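PDB 5JBD: inactive glucansucrase from Lactobacillus reuteri, which belongs to glycosyl hydrolase family 70, built around a TIM-barrel type of fold, and carries a bound calcium ion in this structure. Local coordinates for residues A[98-102]-A[103-107]. Sequence-based numbering, arbitrary orientation.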
loop_
_atom_site.group_PDB
_atom_site.type_symbol
_atom_site.label_atom_id
_atom_site.label_comp_id
_atom_site.label_asym_id
_atom_site.label_seq_id
_atom_site.Cartn_x
_atom_site.Cartn_y
_atom_site.Cartn_z
ATOM N N LYS A 98 36.102 2.433 -24.960
ATOM C CA LYS A 98 36.674 3.353 -23.962
ATOM C C LYS A 98 36.547 2.844 -22.530
ATOM O O LYS A 98 37.523 2.832 -21.787
ATOM C CB LYS A 98 35.987 4.727 -24.032
ATOM C CG LYS A 98 36.429 5.620 -25.181
ATOM C CD LYS A 98 35.979 7.081 -24.976
ATOM C CE LYS A 98 36.761 7.975 -24.024
ATOM N NZ LYS A 98 36.690 9.422 -24.394
ATOM N N TYR A 99 35.335 2.440 -22.159
ATOM C CA TYR A 99 35.054 1.965 -20.803
ATOM C C TYR A 99 35.899 0.731 -20.452
ATOM O O TYR A 99 36.592 0.714 -19.418
ATOM C CB TYR A 99 33.559 1.675 -20.610
ATOM C CG TYR A 99 33.222 1.293 -19.179
ATOM C CD1 TYR A 99 33.337 -0.030 -18.745
ATOM C CD2 TYR A 99 32.855 2.250 -18.248
ATOM C CE1 TYR A 99 33.081 -0.389 -17.432
ATOM C CE2 TYR A 99 32.573 1.897 -16.931
ATOM C CZ TYR A 99 32.698 0.583 -16.529
ATOM O OH TYR A 99 32.437 0.219 -15.229
ATOM N N PHE A 100 35.885 -0.274 -21.326
ATOM C CA PHE A 100 36.653 -1.493 -21.063
ATOM C C PHE A 100 38.156 -1.269 -20.993
ATOM O O PHE A 100 38.809 -1.732 -20.055
ATOM C CB PHE A 100 36.267 -2.623 -22.024
ATOM C CG PHE A 100 35.150 -3.471 -21.485
ATOM C CD1 PHE A 100 33.907 -2.917 -21.274
ATOM C CD2 PHE A 100 35.362 -4.792 -21.114
ATOM C CE1 PHE A 100 32.873 -3.671 -20.738
ATOM C CE2 PHE A 100 34.335 -5.550 -20.578
ATOM C CZ PHE A 100 33.088 -4.989 -20.394
ATOM N N VAL A 101 38.705 -0.504 -21.932
ATOM C CA VAL A 101 40.149 -0.219 -21.920
ATOM C C VAL A 101 40.544 0.522 -20.618
ATOM O O VAL A 101 41.629 0.278 -20.084
ATOM C CB VAL A 101 40.603 0.520 -23.208
ATOM C CG1 VAL A 101 42.032 1.033 -23.093
ATOM C CG2 VAL A 101 40.486 -0.404 -24.416
ATOM N N ASN A 102 39.647 1.360 -20.088
ATOM C CA ASN A 102 39.875 2.073 -18.814
ATOM C C ASN A 102 39.515 1.300 -17.527
ATOM O O ASN A 102 39.741 1.816 -16.430
ATOM C CB ASN A 102 39.158 3.435 -18.823
ATOM C CG ASN A 102 39.979 4.517 -19.499
ATOM O OD1 ASN A 102 40.890 5.084 -18.891
ATOM N ND2 ASN A 102 39.670 4.804 -20.764
ATOM N N ASN A 103 38.989 0.078 -17.645
ATOM C CA ASN A 103 38.579 -0.719 -16.476
ATOM C C ASN A 103 39.074 -2.173 -16.547
ATOM O O ASN A 103 38.313 -3.126 -16.350
ATOM C CB ASN A 103 37.060 -0.644 -16.313
ATOM C CG ASN A 103 36.602 0.709 -15.796
ATOM O OD1 ASN A 103 36.673 0.968 -14.603
ATOM N ND2 ASN A 103 36.160 1.586 -16.696
ATOM N N GLY A 104 40.372 -2.319 -16.807
ATOM C CA GLY A 104 41.060 -3.603 -16.729
ATOM C C GLY A 104 41.320 -4.360 -18.025
ATOM O O GLY A 104 41.815 -5.478 -17.968
ATOM N N TYR A 105 41.036 -3.769 -19.187
ATOM C CA TYR A 105 41.233 -4.471 -20.468
ATOM C C TYR A 105 42.137 -3.686 -21.416
ATOM O O TYR A 105 41.832 -3.502 -22.597
ATOM C CB TYR A 105 39.881 -4.775 -21.110
ATOM C CG TYR A 105 38.940 -5.577 -20.215
ATOM C CD1 TYR A 105 38.133 -4.938 -19.267
ATOM C CD2 TYR A 105 38.856 -6.964 -20.316
ATOM C CE1 TYR A 105 37.277 -5.654 -18.457
ATOM C CE2 TYR A 105 38.000 -7.689 -19.502
ATOM C CZ TYR A 105 37.210 -7.031 -18.572
ATOM O OH TYR A 105 36.346 -7.728 -17.761
ATOM N N GLU A 106 43.264 -3.246 -20.874
ATOM C CA GLU A 106 44.298 -2.539 -21.628
ATOM C C GLU A 106 45.294 -3.557 -22.198
ATOM O O GLU A 106 45.668 -4.504 -21.512
ATOM C CB GLU A 106 45.012 -1.546 -20.693
ATOM C CG GLU A 106 45.586 -0.321 -21.388
ATOM C CD GLU A 106 46.166 0.729 -20.438
ATOM O OE1 GLU A 106 46.114 0.553 -19.200
ATOM O OE2 GLU A 106 46.691 1.741 -20.945
ATOM N N ASN A 107 45.698 -3.370 -23.455
ATOM C CA ASN A 107 46.821 -4.124 -24.046
ATOM C C ASN A 107 47.406 -3.362 -25.249
ATOM O O ASN A 107 46.783 -3.289 -26.313
ATOM C CB ASN A 107 46.384 -5.539 -24.462
ATOM C CG ASN A 107 47.561 -6.457 -24.770
ATOM O OD1 ASN A 107 48.570 -6.029 -25.323
ATOM N ND2 ASN A 107 47.422 -7.732 -24.430
HETATM O O HOH W 1 42.275 -0.401 -17.454
#
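With CG of Tyr99 anti to the backbone N (chi1 -175°) and CG of Asn103 beside its own backbone N (chi1 -73°), the nitrogen end of the amide comes to lie over one face of the phenol ring. ND2 of Asn103 sits 3.4 Å above the centre of the Tyr99 ring, the two planes only 24° apart, and donates to Tyr99 O at 2.9 Å. The short side chain of asparagine suits this place: its amide can reach back to a carbonyl of the last helical turn while its nitrogen rests over the aromatic face. Here the chain leaves the last turn of helix 90-101. Phe100 O accepts from two backbone donors, Asn103 N at 3.0 Å and Tyr105 N at 3.1 Å. Gly104 follows with a positive phi, where a side chain would crowd the preceding carbonyl; a water links its N to Val101 O. The turn brings Tyr105 alongside Phe100, with Phe100 CD2 against the rim of one tyrosine face, 3.3 Å from Tyr105 CD1. Phe100, wholly apolar, packs on Leu136 and Leu153, whereas Tyr105 suits a mixed setting, its ring beside Ile140 and its hydroxyl hydrogen-bonded to Asp156.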